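PDB 6HLX: AgaA, which binds the opine agropinic acid as the periplasmic solute-binding component of an ABC transporter that imports it. Local coordinates for residues N246-P251 with S405-D410; F322-L327 with D371-V376; N391-G396 with L446-W451. All blocks are in the same frame, centred on the assembly; numbering follows the deposited sequence. Where two conformers were deposited one is given.

Contact 1: N246-P251 with S405-D410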
loop_
_atom_site.group_PDB
_atom_site.type_symbol
_atom_site.label_atom_id
_atom_site.label_comp_id
_atom_site.label_asym_id
_atom_site.label_seq_id
_atom_site.Cartn_x
_atom_site.Cartn_y
_atom_site.Cartn_z
ATOM N N ASN A 246 -2.867 -13.194 13.193
ATOM C CA ASN A 246 -2.330 -14.460 12.718
ATOM C C ASN A 246 -3.295 -15.523 13.253
ATOM O O ASN A 246 -3.340 -15.781 14.473
ATOM C CB ASN A 246 -0.924 -14.705 13.248
ATOM C CG ASN A 246 -0.298 -15.946 12.697
ATOM O OD1 ASN A 246 -0.985 -16.908 12.345
ATOM N ND2 ASN A 246 1.032 -15.949 12.596
ATOM N N THR A 247 -4.062 -16.143 12.342
ATOM C CA THR A 247 -5.086 -17.115 12.740
ATOM C C THR A 247 -4.515 -18.462 13.237
ATOM O O THR A 247 -5.298 -19.310 13.714
ATOM C CB THR A 247 -6.144 -17.302 11.657
ATOM O OG1 THR A 247 -5.569 -17.992 10.557
ATOM C CG2 THR A 247 -6.818 -15.989 11.236
ATOM N N LYS A 248 -3.175 -18.641 13.208
ATOM C CA LYS A 248 -2.528 -19.828 13.819
ATOM C C LYS A 248 -2.360 -19.621 15.331
ATOM O O LYS A 248 -2.131 -20.590 16.066
ATOM C CB LYS A 248 -1.206 -20.206 13.136
ATOM C CG LYS A 248 -1.438 -20.935 11.824
ATOM C CD LYS A 248 -0.168 -21.519 11.231
ATOM C CE LYS A 248 -0.505 -22.510 10.137
ATOM N NZ LYS A 248 0.713 -23.013 9.449
ATOM N N PHE A 249 -2.540 -18.365 15.809
ATOM C CA PHE A 249 -2.534 -18.074 17.249
ATOM C C PHE A 249 -3.950 -18.452 17.664
ATOM O O PHE A 249 -4.914 -17.796 17.251
ATOM C CB PHE A 249 -2.200 -16.595 17.539
ATOM C CG PHE A 249 -2.152 -16.255 19.015
ATOM C CD1 PHE A 249 -1.099 -16.692 19.814
ATOM C CD2 PHE A 249 -3.148 -15.484 19.600
ATOM C CE1 PHE A 249 -1.056 -16.371 21.179
ATOM C CE2 PHE A 249 -3.105 -15.161 20.961
ATOM C CZ PHE A 249 -2.062 -15.608 21.742
ATOM N N GLU A 250 -4.086 -19.576 18.393
ATOM C CA GLU A 250 -5.377 -20.191 18.715
ATOM C C GLU A 250 -6.523 -19.187 19.067
ATOM O O GLU A 250 -7.537 -19.256 18.372
ATOM C CB GLU A 250 -5.243 -21.288 19.776
ATOM C CG GLU A 250 -6.517 -22.110 19.906
ATOM C CD GLU A 250 -6.385 -23.532 20.420
ATOM O OE1 GLU A 250 -5.275 -23.928 20.845
ATOM O OE2 GLU A 250 -7.406 -24.257 20.393
ATOM N N PRO A 251 -6.419 -18.245 20.037
ATOM C CA PRO A 251 -7.550 -17.317 20.276
ATOM C C PRO A 251 -8.004 -16.546 19.019
ATOM O O PRO A 251 -9.201 -16.338 18.815
ATOM C CB PRO A 251 -6.986 -16.355 21.339
ATOM C CG PRO A 251 -5.981 -17.174 22.073
ATOM C CD PRO A 251 -5.330 -18.006 21.013
ATOM N N SER A 405 -4.886 -11.389 7.199
ATOM C CA SER A 405 -4.781 -12.035 8.503
ATOM C C SER A 405 -4.215 -13.436 8.222
ATOM O O SER A 405 -4.914 -14.275 7.629
ATOM C CB SER A 405 -6.149 -12.097 9.180
ATOM O OG SER A 405 -6.292 -10.837 9.816
ATOM N N PRO A 406 -2.908 -13.647 8.522
ATOM C CA PRO A 406 -2.249 -14.895 8.123
ATOM C C PRO A 406 -3.072 -16.166 8.328
ATOM O O PRO A 406 -3.668 -16.382 9.395
ATOM C CB PRO A 406 -0.954 -14.896 8.945
ATOM C CG PRO A 406 -0.592 -13.433 9.034
ATOM C CD PRO A 406 -1.938 -12.713 9.146
ATOM N N TYR A 407 -3.165 -16.971 7.248
ATOM C CA TYR A 407 -3.817 -18.284 7.178
ATOM C C TYR A 407 -5.348 -18.261 7.229
ATOM O O TYR A 407 -5.957 -19.330 7.148
ATOM C CB TYR A 407 -3.248 -19.275 8.227
ATOM C CG TYR A 407 -1.735 -19.323 8.179
ATOM C CD1 TYR A 407 -1.070 -19.999 7.156
ATOM C CD2 TYR A 407 -0.968 -18.597 9.085
ATOM C CE1 TYR A 407 0.324 -19.982 7.060
ATOM C CE2 TYR A 407 0.426 -18.587 9.011
ATOM C CZ TYR A 407 1.065 -19.289 8.000
ATOM O OH TYR A 407 2.436 -19.281 7.919
ATOM N N PHE A 408 -5.977 -17.070 7.257
ATOM C CA PHE A 408 -7.432 -17.005 7.164
ATOM C C PHE A 408 -7.837 -17.515 5.765
ATOM O O PHE A 408 -7.266 -17.088 4.755
ATOM C CB PHE A 408 -7.945 -15.568 7.356
ATOM C CG PHE A 408 -9.451 -15.464 7.172
ATOM C CD1 PHE A 408 -10.321 -15.947 8.144
ATOM C CD2 PHE A 408 -9.990 -14.893 6.020
ATOM C CE1 PHE A 408 -11.711 -15.871 7.963
ATOM C CE2 PHE A 408 -11.374 -14.806 5.840
ATOM C CZ PHE A 408 -12.230 -15.297 6.810
ATOM N N ASN A 409 -8.833 -18.398 5.726
ATOM C CA ASN A 409 -9.310 -18.984 4.476
ATOM C C ASN A 409 -10.747 -19.447 4.688
ATOM O O ASN A 409 -10.975 -20.435 5.381
ATOM C CB ASN A 409 -8.384 -20.168 4.093
ATOM C CG ASN A 409 -8.560 -20.763 2.715
ATOM O OD1 ASN A 409 -9.193 -20.195 1.828
ATOM N ND2 ASN A 409 -7.964 -21.928 2.501
ATOM N N ASP A 410 -11.719 -18.675 4.177
ATOM C CA ASP A 410 -13.142 -19.036 4.278
ATOM C C ASP A 410 -13.695 -19.284 2.871
ATOM O O ASP A 410 -13.612 -18.389 2.015
ATOM C CB ASP A 410 -13.939 -17.930 4.992
ATOM C CG ASP A 410 -15.425 -18.235 5.050
ATOM O OD1 ASP A 410 -15.814 -19.168 5.795
ATOM O OD2 ASP A 410 -16.209 -17.502 4.402
#

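Contact 2: F322-L327 with D371-V376. With EDO (1,2-ethanediol), chain B.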
loop_
_atom_site.group_PDB
_atom_site.type_symbol
_atom_site.label_atom_id
_atom_site.label_comp_id
_atom_site.label_asym_id
_atom_site.label_seq_id
_atom_site.Cartn_x
_atom_site.Cartn_y
_atom_site.Cartn_z
ATOM N N PHE A 322 -6.332 -13.890 28.049
ATOM C CA PHE A 322 -5.113 -14.590 27.636
ATOM C C PHE A 322 -3.982 -13.591 27.469
ATOM O O PHE A 322 -4.231 -12.378 27.465
ATOM C CB PHE A 322 -5.335 -15.374 26.306
ATOM C CG PHE A 322 -5.889 -14.556 25.151
ATOM C CD1 PHE A 322 -5.040 -13.836 24.315
ATOM C CD2 PHE A 322 -7.258 -14.515 24.901
ATOM C CE1 PHE A 322 -5.551 -13.077 23.243
ATOM C CE2 PHE A 322 -7.770 -13.754 23.841
ATOM C CZ PHE A 322 -6.914 -13.036 23.020
ATOM N N GLU A 323 -2.754 -14.101 27.277
ATOM C CA GLU A 323 -1.576 -13.263 27.029
ATOM C C GLU A 323 -1.284 -13.282 25.528
ATOM O O GLU A 323 -1.444 -14.317 24.871
ATOM C CB GLU A 323 -0.361 -13.786 27.805
ATOM C CG GLU A 323 -0.576 -13.858 29.311
ATOM C CD GLU A 323 0.598 -14.334 30.149
ATOM O OE1 GLU A 323 0.574 -14.092 31.378
ATOM O OE2 GLU A 323 1.536 -14.949 29.588
ATOM N N VAL A 324 -0.843 -12.137 24.970
ATOM C CA VAL A 324 -0.566 -12.046 23.545
ATOM C C VAL A 324 0.455 -10.939 23.304
ATOM O O VAL A 324 0.579 -10.037 24.125
ATOM C CB VAL A 324 -1.892 -11.802 22.746
ATOM C CG1 VAL A 324 -2.536 -10.470 23.113
ATOM C CG2 VAL A 324 -1.704 -11.923 21.233
ATOM N N ARG A 325 1.125 -10.979 22.157
ATOM C CA ARG A 325 2.059 -9.935 21.773
ATOM C C ARG A 325 1.512 -9.192 20.567
ATOM O O ARG A 325 1.038 -9.829 19.627
ATOM C CB ARG A 325 3.435 -10.522 21.434
ATOM C CG ARG A 325 4.083 -11.296 22.596
ATOM C CD ARG A 325 5.582 -11.440 22.399
ATOM N NE ARG A 325 6.283 -10.169 22.599
ATOM C CZ ARG A 325 6.780 -9.753 23.761
ATOM N NH1 ARG A 325 6.663 -10.503 24.851
ATOM N NH2 ARG A 325 7.400 -8.581 23.842
ATOM N N LEU A 326 1.586 -7.854 20.589
ATOM C CA LEU A 326 1.153 -7.000 19.470
ATOM C C LEU A 326 2.366 -6.394 18.791
ATOM O O LEU A 326 3.152 -5.681 19.429
ATOM C CB LEU A 326 0.230 -5.882 19.967
ATOM C CG LEU A 326 -0.256 -4.798 18.970
ATOM C CD1 LEU A 326 -1.071 -5.419 17.828
ATOM C CD2 LEU A 326 -1.103 -3.769 19.695
ATOM N N LEU A 327 2.480 -6.652 17.487
ATOM C CA LEU A 327 3.572 -6.091 16.683
ATOM C C LEU A 327 3.161 -4.750 16.100
ATOM O O LEU A 327 2.138 -4.644 15.409
ATOM C CB LEU A 327 3.966 -7.055 15.547
ATOM C CG LEU A 327 5.006 -6.551 14.536
ATOM C CD1 LEU A 327 6.377 -6.275 15.207
ATOM C CD2 LEU A 327 5.127 -7.504 13.352
ATOM N N ASP A 371 5.435 -13.623 11.329
ATOM C CA ASP A 371 6.110 -13.793 12.614
ATOM C C ASP A 371 5.522 -12.845 13.673
ATOM O O ASP A 371 6.204 -11.950 14.182
ATOM C CB ASP A 371 7.629 -13.619 12.461
ATOM C CG ASP A 371 8.419 -13.942 13.714
ATOM O OD1 ASP A 371 7.837 -14.566 14.649
ATOM O OD2 ASP A 371 9.607 -13.560 13.776
ATOM N N TYR A 372 4.243 -13.054 14.003
ATOM C CA TYR A 372 3.528 -12.232 14.973
ATOM C C TYR A 372 2.233 -12.927 15.375
ATOM O O TYR A 372 1.810 -13.840 14.668
ATOM C CB TYR A 372 3.227 -10.837 14.366
ATOM C CG TYR A 372 2.322 -10.805 13.145
ATOM C CD1 TYR A 372 0.936 -10.741 13.282
ATOM C CD2 TYR A 372 2.851 -10.707 11.855
ATOM C CE1 TYR A 372 0.099 -10.614 12.174
ATOM C CE2 TYR A 372 2.019 -10.625 10.733
ATOM C CZ TYR A 372 0.642 -10.566 10.899
ATOM O OH TYR A 372 -0.195 -10.396 9.816
ATOM N N ASP A 373 1.589 -12.463 16.477
ATOM C CA ASP A 373 0.279 -12.954 16.964
ATOM C C ASP A 373 -0.784 -12.044 16.299
ATOM O O ASP A 373 -1.716 -12.527 15.662
ATOM C CB ASP A 373 0.201 -12.838 18.495
ATOM C CG ASP A 373 1.202 -13.699 19.259
ATOM O OD1 ASP A 373 1.695 -14.685 18.683
ATOM O OD2 ASP A 373 1.505 -13.364 20.429
ATOM N N PHE A 374 -0.601 -10.721 16.423
ATOM C CA PHE A 374 -1.405 -9.715 15.714
ATOM C C PHE A 374 -0.599 -8.468 15.511
ATOM O O PHE A 374 0.434 -8.297 16.159
ATOM C CB PHE A 374 -2.800 -9.449 16.319
ATOM C CG PHE A 374 -2.973 -8.755 17.652
ATOM C CD1 PHE A 374 -2.083 -8.992 18.706
ATOM C CD2 PHE A 374 -4.121 -8.002 17.915
ATOM C CE1 PHE A 374 -2.314 -8.445 19.975
ATOM C CE2 PHE A 374 -4.351 -7.455 19.186
ATOM C CZ PHE A 374 -3.444 -7.682 20.205
ATOM N N THR A 375 -0.986 -7.649 14.521
ATOM C CA THR A 375 -0.200 -6.448 14.185
ATOM C C THR A 375 -1.087 -5.272 13.892
ATOM O O THR A 375 -2.199 -5.456 13.385
ATOM C CB THR A 375 0.794 -6.720 13.022
ATOM O OG1 THR A 375 1.644 -5.575 12.810
ATOM C CG2 THR A 375 0.095 -7.050 11.670
ATOM N N VAL A 376 -0.621 -4.076 14.288
ATOM C CA VAL A 376 -1.303 -2.825 13.947
ATOM C C VAL A 376 -1.248 -2.713 12.405
ATOM O O VAL A 376 -0.182 -2.852 11.786
ATOM C CB VAL A 376 -0.645 -1.609 14.636
ATOM C CG1 VAL A 376 -1.177 -0.289 14.077
ATOM C CG2 VAL A 376 -0.861 -1.682 16.153
HETATM C C1 EDO B . 1.586 -18.753 15.847
HETATM O O1 EDO B . 1.263 -19.252 17.131
HETATM C C2 EDO B . 1.050 -17.306 15.722
HETATM O O2 EDO B . 1.740 -16.440 16.607
HETATM O O HOH W 1 2.849 -10.249 17.678
#

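Contact 3: N391-G396 with L446-W451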
loop_
_atom_site.group_PDB
_atom_site.type_symbol
_atom_site.label_atom_id
_atom_site.label_comp_id
_atom_site.label_asym_id
_atom_site.label_seq_id
_atom_site.Cartn_x
_atom_site.Cartn_y
_atom_site.Cartn_z
ATOM N N ASN A 391 -7.141 -8.950 -1.739
ATOM C CA ASN A 391 -5.812 -8.837 -1.164
ATOM C C ASN A 391 -5.853 -8.962 0.379
ATOM O O ASN A 391 -4.940 -9.533 0.974
ATOM C CB ASN A 391 -5.172 -7.533 -1.617
ATOM C CG ASN A 391 -3.789 -7.293 -1.069
ATOM O OD1 ASN A 391 -2.889 -8.176 -1.090
ATOM N ND2 ASN A 391 -3.601 -6.101 -0.553
ATOM N N TYR A 392 -6.957 -8.486 1.001
ATOM C CA TYR A 392 -7.181 -8.550 2.446
ATOM C C TYR A 392 -7.831 -9.850 2.924
ATOM O O TYR A 392 -7.510 -10.323 4.011
ATOM C CB TYR A 392 -8.087 -7.359 2.873
ATOM C CG TYR A 392 -7.309 -6.068 2.960
ATOM C CD1 TYR A 392 -6.938 -5.369 1.807
ATOM C CD2 TYR A 392 -6.927 -5.551 4.190
ATOM C CE1 TYR A 392 -6.147 -4.223 1.882
ATOM C CE2 TYR A 392 -6.152 -4.392 4.278
ATOM C CZ TYR A 392 -5.773 -3.729 3.120
ATOM O OH TYR A 392 -4.952 -2.634 3.222
ATOM N N TYR A 393 -8.802 -10.385 2.154
ATOM C CA TYR A 393 -9.677 -11.480 2.608
ATOM C C TYR A 393 -9.522 -12.849 1.977
ATOM O O TYR A 393 -9.961 -13.832 2.581
ATOM C CB TYR A 393 -11.146 -11.047 2.411
ATOM C CG TYR A 393 -11.585 -9.992 3.407
ATOM C CD1 TYR A 393 -11.355 -8.639 3.165
ATOM C CD2 TYR A 393 -12.231 -10.346 4.592
ATOM C CE1 TYR A 393 -11.723 -7.664 4.091
ATOM C CE2 TYR A 393 -12.628 -9.378 5.514
ATOM C CZ TYR A 393 -12.355 -8.039 5.266
ATOM O OH TYR A 393 -12.734 -7.074 6.170
ATOM N N TYR A 394 -9.023 -12.926 0.734
ATOM C CA TYR A 394 -8.977 -14.210 0.028
ATOM C C TYR A 394 -8.014 -15.201 0.691
ATOM O O TYR A 394 -7.045 -14.793 1.324
ATOM C CB TYR A 394 -8.525 -13.979 -1.423
ATOM C CG TYR A 394 -8.952 -15.087 -2.361
ATOM C CD1 TYR A 394 -10.258 -15.159 -2.837
ATOM C CD2 TYR A 394 -8.065 -16.090 -2.737
ATOM C CE1 TYR A 394 -10.665 -16.187 -3.682
ATOM C CE2 TYR A 394 -8.465 -17.130 -3.582
ATOM C CZ TYR A 394 -9.758 -17.149 -4.084
ATOM O OH TYR A 394 -10.171 -18.152 -4.932
ATOM N N GLY A 395 -8.265 -16.485 0.488
ATOM C CA GLY A 395 -7.338 -17.530 0.885
ATOM C C GLY A 395 -6.295 -17.651 -0.217
ATOM O O GLY A 395 -5.462 -16.752 -0.395
ATOM N N GLY A 396 -6.391 -18.714 -1.022
ATOM C CA GLY A 396 -5.459 -18.911 -2.132
ATOM C C GLY A 396 -4.146 -19.562 -1.736
ATOM O O GLY A 396 -4.012 -20.094 -0.625
ATOM N N LEU A 446 -10.445 -9.297 9.725
ATOM C CA LEU A 446 -9.799 -7.985 9.842
ATOM C C LEU A 446 -10.696 -7.137 10.739
ATOM O O LEU A 446 -11.918 -7.222 10.643
ATOM C CB LEU A 446 -9.663 -7.275 8.482
ATOM C CG LEU A 446 -8.580 -7.727 7.462
ATOM C CD1 LEU A 446 -7.150 -7.631 8.034
ATOM C CD2 LEU A 446 -8.869 -9.088 6.871
ATOM N N VAL A 447 -10.082 -6.301 11.576
ATOM C CA VAL A 447 -10.828 -5.385 12.444
ATOM C C VAL A 447 -10.351 -3.978 12.093
ATOM O O VAL A 447 -9.142 -3.762 11.882
ATOM C CB VAL A 447 -10.655 -5.750 13.938
ATOM C CG1 VAL A 447 -10.996 -4.567 14.836
ATOM C CG2 VAL A 447 -11.512 -6.971 14.299
ATOM N N TYR A 448 -11.303 -3.012 11.998
ATOM C CA TYR A 448 -10.955 -1.646 11.591
ATOM C C TYR A 448 -11.405 -0.659 12.654
ATOM O O TYR A 448 -12.501 -0.809 13.208
ATOM C CB TYR A 448 -11.646 -1.302 10.257
ATOM C CG TYR A 448 -11.410 -2.317 9.165
ATOM C CD1 TYR A 448 -12.279 -3.392 8.985
ATOM C CD2 TYR A 448 -10.356 -2.167 8.261
ATOM C CE1 TYR A 448 -12.066 -4.334 7.977
ATOM C CE2 TYR A 448 -10.147 -3.091 7.237
ATOM C CZ TYR A 448 -11.023 -4.159 7.086
ATOM O OH TYR A 448 -10.844 -5.068 6.077
ATOM N N PHE A 449 -10.584 0.381 12.893
ATOM C CA PHE A 449 -10.901 1.343 13.942
ATOM C C PHE A 449 -11.155 2.747 13.483
ATOM O O PHE A 449 -12.008 3.405 14.078
ATOM C CB PHE A 449 -9.780 1.364 14.997
ATOM C CG PHE A 449 -9.649 0.056 15.752
ATOM C CD1 PHE A 449 -10.770 -0.573 16.286
ATOM C CD2 PHE A 449 -8.405 -0.552 15.907
ATOM C CE1 PHE A 449 -10.646 -1.789 16.986
ATOM C CE2 PHE A 449 -8.284 -1.761 16.607
ATOM C CZ PHE A 449 -9.403 -2.370 17.130
ATOM N N MET A 450 -10.407 3.238 12.472
ATOM C CA MET A 450 -10.569 4.632 12.066
ATOM C C MET A 450 -10.013 4.922 10.688
ATOM O O MET A 450 -9.130 4.193 10.218
ATOM C CB MET A 450 -9.843 5.551 13.079
ATOM C CG MET A 450 -8.341 5.304 13.141
ATOM S SD MET A 450 -7.438 6.496 14.120
ATOM C CE MET A 450 -7.414 7.912 12.977
ATOM N N TRP A 451 -10.501 6.009 10.072
ATOM C CA TRP A 451 -9.970 6.533 8.807
ATOM C C TRP A 451 -8.984 7.602 9.282
ATOM O O TRP A 451 -9.315 8.398 10.190
ATOM C CB TRP A 451 -11.049 7.258 7.993
ATOM C CG TRP A 451 -12.092 6.358 7.432
ATOM C CD1 TRP A 451 -13.396 6.276 7.819
ATOM C CD2 TRP A 451 -11.919 5.396 6.376
ATOM N NE1 TRP A 451 -14.060 5.343 7.050
ATOM C CE2 TRP A 451 -13.182 4.802 6.145
ATOM C CE3 TRP A 451 -10.835 5.030 5.557
ATOM C CZ2 TRP A 451 -13.377 3.814 5.176
ATOM C CZ3 TRP A 451 -11.036 4.071 4.566
ATOM C CH2 TRP A 451 -12.294 3.469 4.391
HETATM O O HOH W 2 -13.412 -8.169 8.480
#

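Contact 1: N246-P251 with S405-D410
Thr247 and Lys248 meet Tyr407 where two beta turns lie against each other, a type I turn from Asn246 to Phe249 and a type II turn from Ser405 to Phe408. Both belong to loops: one leaves strand 240-245, the other leads into helix 411-422. Thr247 binds a single acceptor through two of its atoms. Thr247 N lies 3.0 Å from Pro406 O and Thr247 OG1 2.7 Å from the same oxygen, both donors in the carbonyl plane and the hydroxyl on a lone pair. With chi1 at 70°, OG1 sits between the backbone N and the carbonyl carbon, on the same flank as its own N-H, while Thr247 CG2 leans toward Phe408 CB at 4.1 Å. The aliphatic chain of Lys248, extended beyond CG, runs over one face of the Tyr407 ring. Lys248 CE stands 3.8 Å from the centroid of the Tyr407 ring, almost on the normal, and NZ continues to 4.1 Å from that centroid in a cation-pi contact, which places the ammonium group over the ring face. Asn246 comes to the ring from the edge instead. Its ND2 is bound to Tyr372 O, holding the amide while OD1 turns to the backbone N two residues on. Asn246 OD1 takes the Lys248 N-H in an Asx turn, 2.9 Å from that N, and lies near the plane of the Tyr407 ring, 3.7 Å from CD2.

Contact 2: F322-L327 with D371-V376
Leu326 sets its CD1 methyl over the centre of the Phe374 ring, 3.7 Å from the centroid, in a CH-pi contact. Val324 CG1 reaches CE1 of the same ring at 3.7 Å, and Leu243 touches both Leu326 and Phe374. Phe374 CG, between its backbone N and carbonyl carbon (chi1 69°), puts the ring beside Leu326 with an edge toward Arg325 O. Leu326 and Phe374 belong to parallel neighbours, strands 322-327 and 374-379, in the mixed sheet of one lobe. Leu327 pairs with Thr375 there: Leu327 N donates to Phe374 O at 2.9 Å, and Leu327 O accepts from Val376 N at 3.0 Å. Thr375 OG1, also bound by Arg363, gives Leu327 O a second bond of 2.8 Å from above the carbonyl plane. Toward Asp373 the chains separate. Asp373 OD2 meets Arg325 N at 3.0 Å, on the anti lone pair, while a water donates to Arg325 O (2.7 Å) and accepts from Asp373 N (2.8 Å). Asp373 OD1 receives a hydroxyl of an ethanediol, probably from the crystallisation liquor; the Arg325 guanidinium turns away to Asp356. A carboxylate and a water thus replace strand pairing here, while direct backbone bonds fix the other end, where Val376 touches agropinic acid.

Contact 3: N391-G396 with L446-W451
Leu446 rests its side chain against Tyr392 and Tyr393 at the end of helix 388-393. CG lies anti to the carbonyl carbon (chi1 -76°), which sends the branched end out toward the helix. Leu446 CD2 settles over the middle of the Tyr393 ring, 4.0 Å from the centroid and 13° off the normal, and comes within 3.4 Å of Tyr392 O. The Tyr392 ring presents its edge to the same leucine, with CD2 of the tyrosine 4.3 Å from Leu446 CG near the ring plane; its own hydroxyl is held by Leu380 O and Ser379 OG. The backbone of Leu446 takes part as well, since a water donates to Leu446 O at 2.8 Å and accepts from Tyr393 OH at 2.6 Å. Val447 points away from the helix, as strand alternation requires. The strand runs antiparallel to strand 240-245 in the mixed sheet of one lobe of this solute-binding fold, and helix 388-393 ends against the side on which Leu446 and Tyr448 emerge. Tyr448 then approaches Tyr393 from the opposite direction, and its OH donates to Tyr393 OH over 2.8 Å. That Tyr393 oxygen lies near the plane of the Tyr448 ring, 3.3 Å from CE1. Tyr393 OH therefore accepts from one partner and donates to another, giving a directed chain from Tyr448 OH through Tyr393 OH and the water to the Leu446 carbonyl. Phe436 meets the Tyr393 ring edge-to-face, and Ile413 and Leu417 of helix 411-422 pack on it too. Beyond Tyr448, Phe449 and Met450 both face Met241 in a classic beta bulge.

How the contacts relate
From the N terminus, the chain leaves strand 240-245 and enters contact 1 at 246-251. Before that loop closes, strand 322-327 runs through the sheet, and 371-376 returns beside it after two helices and strand 351-356, so contact 2 is nested within contact 1. Residues 391-396 then open contact 3 before 405-410 closes contact 1; 446-451 closes contact 3 only after helices 411-422 and 426-443, so contacts 1 and 3 cross. Contact 1 joins the loop after strand 240-245 to the loop before helix 411-422, contact 2 joins two strands of the sheet, and contact 3 joins the end of helix 388-393 to strand 446-451 of that sheet.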